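Long-range contacts in membrane protein (Acinetobacter baumannii AB307-0294, PDB 5DL5), which forms an outer-membrane beta-barrel of the OprD porin family and probably serves as a channel for the uptake of small solutes, antibiotics among them: residues Ile32-Gly37 with Gln55-Ser60; Val77-Phe82 with Arg141-Tyr146; Lys391-Arg396 with Leu423-Lys428. All blocks are in the same frame, centred on the assembly; numbering follows the deposited sequence.

From the N terminus, interaction 1 closes a hairpin between strands 29-43 and 50-62, with 17 residues between its segments. Interaction 2 then closes a longer excursion of 58 residues, setting the 141-146 loop against strand 70-83. Interaction 3 closes the last hairpin, of strands 394-404 and 416-428. The three follow in series and none nests in or crosses another. In space they join up: Val59 N lies 2.6 Å from Gly78 O between interactions 1 and 2, and Ile32 O lies 2.8 Å from Val427 N between interactions 1 and 3. This second link pairs the first strand with the last and so closes the barrel.

Interaction 1. Residues Ile32-Gly37 with Gln55-Ser60; sequences ILFRTG and QSAIVS. With C8E ((hydroxyethyloxy)tri(ethyloxy)octane), chain C.
Thr36 and Gln55 make the closest side-chain approach between these two antiparallel strands: Thr36 OG1 donates to Gln55 OE1 over 2.6 Å. A bend at chi2 (69°) folds the glutamine back toward the strand, so that its NE2 also donates to Ser56 O at 3.1 Å. That oxygen is gripped twice, since Arg35 N reaches it at 2.9 Å from the opposite face of its carbonyl plane. A water between the two side chains donates to Thr36 OG1 and accepts from Gln55 NE2, holding the amide from a further direction. The backbone is also tightly paired here, with Ser56 N donating to Arg35 O across 2.7 Å, and the pairing repeats in the hydrogen-bonded pair of Leu33 and Ile58.

The apolar end is looser. Ile32 and Val59 lie side by side, touching through Ile32 CG1 and Val59 CG2 at 4.0 Å. Phe34 brings CE1 to Ala57 CB at 3.8 Å, while Ile32 CG2 covers one face of the ring, offset toward the rim. On this same face of the sheet a detergent molecule lies along Gln55 and Ala57, with its C17 3.8 Å from Ala57 CB, as expected of the lipid-facing side of a barrel wall. The other face carries Leu33, Arg35, Ser56 and Ile58; there the polar ends of Arg35 and Ser56 turn to Asp424 and Ser81. The hairpin is flanked by strand 416-428 beside Ile32-Gly37 and by strand 70-83 beside Gln55-Ser60.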
loop_
_atom_site.group_PDB
_atom_site.type_symbol
_atom_site.label_atom_id
_atom_site.label_comp_id
_atom_site.label_asym_id
_atom_site.label_seq_id
_atom_site.Cartn_x
_atom_site.Cartn_y
_atom_site.Cartn_z
ATOM N N ILE A 32 11.578 14.751 -8.649
ATOM C CA ILE A 32 12.114 14.348 -7.348
ATOM C C ILE A 32 11.086 14.729 -6.285
ATOM O O ILE A 32 10.582 15.839 -6.271
ATOM C CB ILE A 32 13.403 15.103 -6.999
ATOM C CG1 ILE A 32 14.396 14.889 -8.007
ATOM C CG2 ILE A 32 14.086 14.619 -5.719
ATOM C CD1 ILE A 32 15.700 15.594 -7.694
ATOM N N LEU A 33 10.877 13.857 -5.348
ATOM C CA LEU A 33 10.030 14.162 -4.231
ATOM C C LEU A 33 10.938 14.187 -3.071
ATOM O O LEU A 33 11.557 13.157 -2.766
ATOM C CB LEU A 33 9.015 12.991 -4.064
ATOM C CG LEU A 33 8.226 13.062 -2.730
ATOM C CD1 LEU A 33 7.590 14.451 -2.660
ATOM C CD2 LEU A 33 7.150 11.957 -2.651
ATOM N N PHE A 34 11.033 15.320 -2.402
ATOM C CA PHE A 34 11.708 15.357 -1.082
ATOM C C PHE A 34 10.753 15.097 0.068
ATOM O O PHE A 34 9.811 15.783 0.235
ATOM C CB PHE A 34 12.349 16.697 -0.903
ATOM C CG PHE A 34 13.384 16.990 -1.922
ATOM C CD1 PHE A 34 14.651 16.500 -1.748
ATOM C CD2 PHE A 34 13.094 17.741 -3.033
ATOM C CE1 PHE A 34 15.665 16.805 -2.630
ATOM C CE2 PHE A 34 14.115 18.096 -3.933
ATOM C CZ PHE A 34 15.410 17.601 -3.745
ATOM N N ARG A 35 11.004 14.087 0.863
ATOM C CA ARG A 35 10.048 13.727 1.881
ATOM C C ARG A 35 10.736 13.699 3.209
ATOM O O ARG A 35 11.809 13.047 3.346
ATOM C CB ARG A 35 9.519 12.322 1.610
ATOM C CG ARG A 35 8.709 11.799 2.762
ATOM C CD ARG A 35 8.026 10.529 2.317
ATOM N NE ARG A 35 6.821 10.788 1.596
ATOM C CZ ARG A 35 6.256 9.924 0.781
ATOM N NH1 ARG A 35 6.806 8.684 0.586
ATOM N NH2 ARG A 35 5.103 10.291 0.178
ATOM N N THR A 36 10.214 14.476 4.143
ATOM C CA THR A 36 10.677 14.410 5.522
ATOM C C THR A 36 9.592 13.635 6.293
ATOM O O THR A 36 8.400 14.024 6.295
ATOM C CB THR A 36 10.809 15.820 6.119
ATOM O OG1 THR A 36 11.381 16.727 5.174
ATOM C CG2 THR A 36 11.604 15.834 7.396
ATOM N N GLY A 37 10.008 12.621 7.026
ATOM C CA GLY A 37 9.047 11.883 7.889
ATOM C C GLY A 37 9.417 11.650 9.338
ATOM O O GLY A 37 10.567 11.639 9.736
ATOM N N GLN A 55 14.882 11.914 6.250
ATOM C CA GLN A 55 14.723 12.744 5.080
ATOM C C GLN A 55 15.075 11.914 3.866
ATOM O O GLN A 55 16.118 11.223 3.888
ATOM C CB GLN A 55 15.655 13.941 5.147
ATOM C CG GLN A 55 15.640 14.808 3.892
ATOM C CD GLN A 55 14.358 15.561 3.709
ATOM O OE1 GLN A 55 13.899 16.187 4.674
ATOM N NE2 GLN A 55 13.713 15.450 2.518
ATOM N N SER A 56 14.247 11.984 2.823
ATOM C CA SER A 56 14.486 11.215 1.595
ATOM C C SER A 56 14.411 12.119 0.446
ATOM O O SER A 56 13.718 13.143 0.479
ATOM C CB SER A 56 13.354 10.178 1.377
ATOM O OG SER A 56 13.653 9.214 2.354
ATOM N N ALA A 57 15.057 11.675 -0.623
ATOM C CA ALA A 57 14.870 12.281 -1.957
ATOM C C ALA A 57 14.565 11.117 -2.900
ATOM O O ALA A 57 15.379 10.218 -3.054
ATOM C CB ALA A 57 16.094 13.041 -2.443
ATOM N N ILE A 58 13.419 11.181 -3.563
ATOM C CA ILE A 58 12.940 10.003 -4.332
ATOM C C ILE A 58 12.889 10.459 -5.767
ATOM O O ILE A 58 12.198 11.420 -6.074
ATOM C CB ILE A 58 11.552 9.584 -3.887
ATOM C CG1 ILE A 58 11.595 9.201 -2.347
ATOM C CG2 ILE A 58 11.072 8.443 -4.827
ATOM C CD1 ILE A 58 10.297 9.468 -1.620
ATOM N N VAL A 59 13.633 9.792 -6.637
ATOM C CA VAL A 59 13.721 10.222 -7.982
ATOM C C VAL A 59 12.909 9.329 -8.896
ATOM O O VAL A 59 12.964 8.086 -8.736
ATOM C CB VAL A 59 15.190 10.217 -8.422
ATOM C CG1 VAL A 59 15.274 10.700 -9.837
ATOM C CG2 VAL A 59 15.935 11.228 -7.586
ATOM N N SER A 60 12.231 9.948 -9.878
ATOM C CA SER A 60 11.611 9.190 -10.988
ATOM C C SER A 60 11.888 9.842 -12.305
ATOM O O SER A 60 11.591 11.060 -12.446
ATOM C CB SER A 60 10.073 9.016 -10.864
ATOM O OG SER A 60 9.644 8.297 -12.063
HETATM C C8 C8E C . 23.955 5.777 0.230
HETATM O O9 C8E C . 24.020 7.146 0.619
HETATM C C10 C8E C . 22.793 7.910 0.561
HETATM C C11 C8E C . 23.061 9.407 0.658
HETATM O O12 C8E C . 21.882 10.180 0.377
HETATM C C13 C8E C . 22.050 11.193 -0.633
HETATM C C14 C8E C . 20.840 12.125 -0.769
HETATM O O15 C8E C . 20.428 12.505 0.529
HETATM C C16 C8E C . 19.048 12.857 0.704
HETATM C C17 C8E C . 18.754 14.140 -0.018
HETATM O O18 C8E C . 17.643 14.776 0.632
HETATM C C19 C8E C . 18.095 15.847 1.473
HETATM C C20 C8E C . 17.698 17.175 0.949
HETATM O O21 C8E C . 17.900 18.046 2.058
HETATM O O HOH W 1 11.032 17.009 2.466
#

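Interaction 2. Residues Val77-Phe82 with Arg141-Tyr146; sequences VGDGSF and RMVPEY. With C8E ((hydroxyethyloxy)tri(ethyloxy)octane), chain C; C8E ((hydroxyethyloxy)tri(ethyloxy)octane), chain D; C8E ((hydroxyethyloxy)tri(ethyloxy)octane), chain B.
Asp79 leaves its strand to meet both ends of the short run from Val143 to Tyr146. Its CB lies 3.6 Å from Val143 CG1, and CG comes to 3.5 Å from Val143 CB, the two side chains crossing at about a right angle. Of the carboxylate oxygens, OD1 rests 3.5 Å from Val143 CG1, whereas OD2 accepts a hydrogen bond from Tyr146 OH over 2.7 Å. The chi1 of 39° puts CG in the crowded position between backbone N and carbonyl carbon, from where OD2 can reach the phenol. The hydroxyl arrives on the anti side, 20° out of the carboxylate plane, and ring and carboxylate are close to coplanar, 14° apart. Arg109 also forms a salt bridge with OD2, which probably favours the ionised aspartate.

Val77 CG2 packs against Tyr146 CE1 at 3.6 Å; Pro144 O lies 3.8 Å above the tyrosine ring plane, over its centre. Pro144 O in turn accepts from Arg109, so one arginine serves both segments. A non-strand segment fastened to the inward-facing side chains of a barrel strand is consistent with the pore-narrowing loops of OprD-family porins.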
loop_
_atom_site.group_PDB
_atom_site.type_symbol
_atom_site.label_atom_id
_atom_site.label_comp_id
_atom_site.label_asym_id
_atom_site.label_seq_id
_atom_site.Cartn_x
_atom_site.Cartn_y
_atom_site.Cartn_z
ATOM N N VAL A 77 14.505 4.725 -11.312
ATOM C CA VAL A 77 13.816 5.023 -10.041
ATOM C C VAL A 77 14.824 4.857 -8.941
ATOM O O VAL A 77 15.624 3.935 -8.967
ATOM C CB VAL A 77 12.653 4.084 -9.665
ATOM C CG1 VAL A 77 11.428 4.325 -10.536
ATOM C CG2 VAL A 77 13.059 2.662 -9.773
ATOM N N GLY A 78 14.853 5.749 -7.978
ATOM C CA GLY A 78 15.724 5.495 -6.866
ATOM C C GLY A 78 15.498 6.504 -5.785
ATOM O O GLY A 78 14.655 7.458 -5.942
ATOM N N ASP A 79 16.237 6.321 -4.691
ATOM C CA ASP A 79 16.115 7.297 -3.620
ATOM C C ASP A 79 17.392 7.307 -2.861
ATOM O O ASP A 79 18.170 6.322 -2.837
ATOM C CB ASP A 79 14.904 6.949 -2.676
ATOM C CG ASP A 79 14.759 5.409 -2.411
ATOM O OD1 ASP A 79 15.392 4.781 -1.487
ATOM O OD2 ASP A 79 13.886 4.817 -3.125
ATOM N N GLY A 80 17.598 8.397 -2.176
ATOM C CA GLY A 80 18.720 8.462 -1.193
ATOM C C GLY A 80 18.150 9.142 0.058
ATOM O O GLY A 80 17.320 10.059 -0.060
ATOM N N SER A 81 18.573 8.681 1.219
ATOM C CA SER A 81 17.978 9.134 2.445
ATOM C C SER A 81 18.976 9.255 3.566
ATOM O O SER A 81 20.045 8.616 3.479
ATOM C CB SER A 81 16.859 8.170 2.883
ATOM O OG SER A 81 15.984 7.883 1.825
ATOM N N PHE A 82 18.610 9.971 4.641
ATOM C CA PHE A 82 19.468 9.900 5.857
ATOM C C PHE A 82 18.558 9.920 7.068
ATOM O O PHE A 82 17.503 10.507 7.036
ATOM C CB PHE A 82 20.557 10.967 5.842
ATOM C CG PHE A 82 20.048 12.372 5.654
ATOM C CD1 PHE A 82 19.914 12.937 4.357
ATOM C CD2 PHE A 82 19.713 13.148 6.752
ATOM C CE1 PHE A 82 19.465 14.282 4.197
ATOM C CE2 PHE A 82 19.235 14.431 6.587
ATOM C CZ PHE A 82 19.155 15.020 5.315
ATOM N N ARG A 141 5.696 5.090 3.707
ATOM C CA ARG A 141 6.855 5.286 4.646
ATOM C C ARG A 141 7.807 6.281 4.031
ATOM O O ARG A 141 7.320 7.289 3.456
ATOM C CB ARG A 141 7.538 3.960 5.129
ATOM C CG ARG A 141 6.572 3.038 5.862
ATOM C CD ARG A 141 6.054 3.574 7.180
ATOM N NE ARG A 141 5.240 2.550 7.839
ATOM C CZ ARG A 141 3.954 2.320 7.589
ATOM N NH1 ARG A 141 3.301 3.045 6.690
ATOM N NH2 ARG A 141 3.318 1.316 8.210
ATOM N N MET A 142 9.121 6.075 4.101
ATOM C CA MET A 142 10.025 7.128 3.556
ATOM C C MET A 142 10.207 7.070 2.042
ATOM O O MET A 142 10.260 8.121 1.352
ATOM C CB MET A 142 11.354 7.118 4.214
ATOM C CG MET A 142 11.365 7.495 5.666
ATOM S SD MET A 142 10.728 9.119 6.090
ATOM C CE MET A 142 11.676 10.170 4.970
ATOM N N VAL A 143 10.332 5.855 1.567
ATOM C CA VAL A 143 10.700 5.591 0.190
ATOM C C VAL A 143 9.867 4.394 -0.351
ATOM O O VAL A 143 9.461 3.545 0.389
ATOM C CB VAL A 143 12.227 5.306 0.029
ATOM C CG1 VAL A 143 13.017 6.554 0.359
ATOM C CG2 VAL A 143 12.724 4.188 0.948
ATOM N N PRO A 144 9.765 4.288 -1.684
ATOM C CA PRO A 144 8.920 3.206 -2.270
ATOM C C PRO A 144 9.575 1.895 -2.279
ATOM O O PRO A 144 10.793 1.738 -2.312
ATOM C CB PRO A 144 8.541 3.728 -3.672
ATOM C CG PRO A 144 9.465 4.930 -3.931
ATOM C CD PRO A 144 10.178 5.307 -2.667
ATOM N N GLU A 145 8.747 0.908 -2.156
ATOM C CA GLU A 145 9.134 -0.458 -2.367
ATOM C C GLU A 145 9.321 -0.733 -3.866
ATOM O O GLU A 145 8.535 -0.210 -4.681
ATOM C CB GLU A 145 8.039 -1.365 -1.754
ATOM C CG GLU A 145 8.224 -2.864 -1.990
ATOM C CD GLU A 145 7.101 -3.699 -1.399
ATOM O OE1 GLU A 145 6.081 -3.096 -0.954
ATOM O OE2 GLU A 145 7.374 -4.928 -1.240
ATOM N N TYR A 146 10.404 -1.450 -4.220
ATOM C CA TYR A 146 10.718 -1.738 -5.629
ATOM C C TYR A 146 10.600 -3.155 -5.968
ATOM O O TYR A 146 11.077 -4.024 -5.246
ATOM C CB TYR A 146 12.167 -1.260 -6.081
ATOM C CG TYR A 146 12.392 0.261 -5.912
ATOM C CD1 TYR A 146 11.590 1.153 -6.541
ATOM C CD2 TYR A 146 13.374 0.793 -5.066
ATOM C CE1 TYR A 146 11.744 2.505 -6.413
ATOM C CE2 TYR A 146 13.582 2.189 -4.940
ATOM C CZ TYR A 146 12.726 3.031 -5.590
ATOM O OH TYR A 146 12.791 4.420 -5.582
HETATM C C8 C8E C . 23.955 5.777 0.230
HETATM O O9 C8E C . 24.020 7.146 0.619
HETATM C C10 C8E C . 22.793 7.910 0.561
HETATM C C11 C8E C . 23.061 9.407 0.658
HETATM O O12 C8E C . 21.882 10.180 0.377
HETATM C C13 C8E C . 22.050 11.193 -0.633
HETATM C C14 C8E C . 20.840 12.125 -0.769
HETATM O O15 C8E C . 20.428 12.505 0.529
HETATM C C16 C8E C . 19.048 12.857 0.704
HETATM C C17 C8E C . 18.754 14.140 -0.018
HETATM O O18 C8E C . 17.643 14.776 0.632
HETATM C C19 C8E C . 18.095 15.847 1.473
HETATM C C20 C8E C . 17.698 17.175 0.949
HETATM O O21 C8E C . 17.900 18.046 2.058
HETATM C C1 C8E D . 24.964 11.627 2.660
HETATM C C2 C8E D . 24.101 11.985 3.849
HETATM C C3 C8E D . 23.547 13.436 4.005
HETATM C C4 C8E D . 23.066 14.059 2.726
HETATM C C5 C8E D . 22.710 15.532 2.689
HETATM C C6 C8E D . 22.850 16.002 1.243
HETATM C C7 C8E D . 21.707 16.918 0.877
HETATM C C6 C8E B . 11.701 -4.698 11.695
HETATM C C7 C8E B . 11.207 -3.330 12.248
HETATM C C8 C8E B . 10.389 -3.375 13.560
HETATM O O9 C8E B . 9.317 -2.369 13.661
HETATM C C10 C8E B . 8.092 -3.070 13.853
HETATM C C11 C8E B . 7.510 -3.490 12.492
HETATM O O12 C8E B . 6.123 -3.739 12.572
HETATM C C13 C8E B . 5.276 -2.637 12.927
HETATM C C14 C8E B . 4.730 -1.965 11.695
HETATM O O15 C8E B . 3.317 -1.777 11.704
HETATM C C16 C8E B . 2.463 -2.913 11.907
HETATM C C17 C8E B . 1.221 -2.604 11.073
HETATM O O18 C8E B . 1.121 -1.148 11.026
HETATM C C19 C8E B . 0.649 -0.614 9.781
HETATM C C20 C8E B . 0.461 0.886 9.938
HETATM O O21 C8E B . -0.270 1.591 8.894
#

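Interaction 3. Residues Lys391-Arg396 with Leu423-Lys428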
loop_
_atom_site.group_PDB
_atom_site.type_symbol
_atom_site.label_atom_id
_atom_site.label_comp_id
_atom_site.label_asym_id
_atom_site.label_seq_id
_atom_site.Cartn_x
_atom_site.Cartn_y
_atom_site.Cartn_z
ATOM N N LYS A 391 3.752 25.071 -5.014
ATOM C CA LYS A 391 2.574 24.317 -5.423
ATOM C C LYS A 391 2.743 22.844 -5.413
ATOM O O LYS A 391 3.754 22.362 -5.841
ATOM C CB LYS A 391 2.103 24.812 -6.791
ATOM C CG LYS A 391 0.663 24.420 -7.034
ATOM C CD LYS A 391 0.155 25.107 -8.299
ATOM C CE LYS A 391 -0.752 24.141 -9.028
ATOM N NZ LYS A 391 0.070 22.986 -9.472
ATOM N N ASP A 392 1.742 22.158 -4.835
ATOM C CA ASP A 392 1.664 20.747 -4.554
ATOM C C ASP A 392 2.529 20.250 -3.433
ATOM O O ASP A 392 2.436 19.106 -3.131
ATOM C CB ASP A 392 1.892 19.771 -5.736
ATOM C CG ASP A 392 1.071 20.104 -6.982
ATOM O OD1 ASP A 392 0.006 20.779 -6.886
ATOM O OD2 ASP A 392 1.547 19.679 -8.077
ATOM N N ALA A 393 3.337 21.062 -2.803
ATOM C CA ALA A 393 3.888 20.624 -1.534
ATOM C C ALA A 393 2.758 20.379 -0.522
ATOM O O ALA A 393 1.694 21.035 -0.565
ATOM C CB ALA A 393 4.880 21.676 -0.998
ATOM N N SER A 394 2.945 19.403 0.353
ATOM C CA SER A 394 1.986 19.100 1.375
ATOM C C SER A 394 2.540 18.681 2.701
ATOM O O SER A 394 3.639 18.023 2.764
ATOM C CB SER A 394 1.060 17.968 0.946
ATOM O OG SER A 394 1.763 16.794 0.618
ATOM N N LEU A 395 1.691 18.887 3.727
ATOM C CA LEU A 395 1.987 18.484 5.085
ATOM C C LEU A 395 0.821 17.639 5.619
ATOM O O LEU A 395 -0.323 18.030 5.440
ATOM C CB LEU A 395 2.356 19.707 5.846
ATOM C CG LEU A 395 2.502 19.474 7.352
ATOM C CD1 LEU A 395 3.761 18.617 7.563
ATOM C CD2 LEU A 395 2.610 20.768 8.061
ATOM N N ARG A 396 1.087 16.430 6.157
ATOM C CA ARG A 396 0.068 15.458 6.630
ATOM C C ARG A 396 0.472 15.248 8.051
ATOM O O ARG A 396 1.653 14.921 8.303
ATOM C CB ARG A 396 0.245 14.068 6.049
ATOM C CG ARG A 396 -0.309 13.980 4.710
ATOM C CD ARG A 396 -0.463 12.570 4.161
ATOM N NE ARG A 396 0.680 11.668 4.280
ATOM C CZ ARG A 396 1.814 11.638 3.569
ATOM N NH1 ARG A 396 2.163 12.583 2.718
ATOM N NH2 ARG A 396 2.676 10.652 3.772
ATOM N N LEU A 423 6.168 15.769 5.488
ATOM C CA LEU A 423 6.311 16.878 4.577
ATOM C C LEU A 423 6.857 16.379 3.214
ATOM O O LEU A 423 7.976 15.850 3.164
ATOM C CB LEU A 423 7.330 17.882 5.168
ATOM C CG LEU A 423 7.755 19.053 4.304
ATOM C CD1 LEU A 423 6.497 19.831 4.021
ATOM C CD2 LEU A 423 8.826 19.965 4.936
ATOM N N ASP A 424 6.102 16.595 2.148
ATOM C CA ASP A 424 6.390 16.131 0.763
ATOM C C ASP A 424 6.524 17.350 -0.071
ATOM O O ASP A 424 5.580 18.143 -0.165
ATOM C CB ASP A 424 5.213 15.298 0.226
ATOM C CG ASP A 424 5.195 13.871 0.767
ATOM O OD1 ASP A 424 6.141 13.521 1.520
ATOM O OD2 ASP A 424 4.208 13.098 0.513
ATOM N N ILE A 425 7.696 17.553 -0.646
ATOM C CA ILE A 425 7.980 18.655 -1.544
ATOM C C ILE A 425 8.365 18.103 -2.969
ATOM O O ILE A 425 9.563 17.670 -3.215
ATOM C CB ILE A 425 9.079 19.508 -1.010
ATOM C CG1 ILE A 425 8.678 20.053 0.383
ATOM C CG2 ILE A 425 9.324 20.685 -1.954
ATOM C CD1 ILE A 425 9.757 20.775 1.096
ATOM N N PRO A 426 7.394 18.146 -3.895
ATOM C CA PRO A 426 7.635 17.662 -5.253
ATOM C C PRO A 426 8.332 18.678 -6.093
ATOM O O PRO A 426 8.045 19.861 -6.006
ATOM C CB PRO A 426 6.199 17.322 -5.739
ATOM C CG PRO A 426 5.333 18.364 -5.061
ATOM C CD PRO A 426 5.972 18.527 -3.686
ATOM N N VAL A 427 9.339 18.267 -6.885
ATOM C CA VAL A 427 10.034 19.184 -7.805
ATOM C C VAL A 427 10.184 18.540 -9.241
ATOM O O VAL A 427 10.662 17.365 -9.374
ATOM C CB VAL A 427 11.423 19.488 -7.248
ATOM C CG1 VAL A 427 12.276 20.217 -8.255
ATOM C CG2 VAL A 427 11.313 20.239 -5.909
ATOM N N LYS A 428 9.737 19.274 -10.262
ATOM C CA LYS A 428 9.769 18.833 -11.642
ATOM C C LYS A 428 11.143 19.101 -12.131
ATOM O O LYS A 428 11.634 20.165 -11.974
ATOM C CB LYS A 428 8.737 19.513 -12.548
ATOM C CG LYS A 428 9.206 19.756 -13.986
ATOM C CD LYS A 428 8.080 20.209 -14.907
ATOM C CE LYS A 428 7.128 19.060 -15.188
ATOM N NZ LYS A 428 5.768 19.416 -14.748
#
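Arg396 offers the edge of its guanidinium to Asp424: the carboxylate oxygen OD2 lies almost in the guanidinium plane, and NH1 donates to it over 3.1 Å with an angle of 148° at the hydrogen. The carboxylate plane is turned 58° from that of the guanidinium, and NH1 stands well above it, so this is a single-point salt bridge and not a paired, coplanar one. A bend at chi3 (-48°) brings the arginine tip back across to the neighbouring strand.

Beneath the side chains the strands pair antiparallel. Ser394 N donates to Asp424 O at 3.0 Å, lying in the carbonyl plane, and Asp424 N returns the bond to Ser394 O at 2.9 Å. Before Ser394 the chain is still in the turn that leads into the strand, and here the proline ring packs on the Asp392-Ala393 backbone: Pro426 CG lies 3.6 Å from Asp392 O, and Pro426 CD 3.7 Å from Ala393 CA. With its ring nitrogen carrying no hydrogen, Pro426 cannot donate a backbone bond to the turn.

Arg35, on the first strand of the barrel, grips both carboxylate oxygens of Asp424, NE at OD1 and NH2 at OD2, so OD2 is shared by the two arginines. Buried between them, Asp424 is probably ionised, and its charge would link three neighbouring strands across the barrel's closing seam.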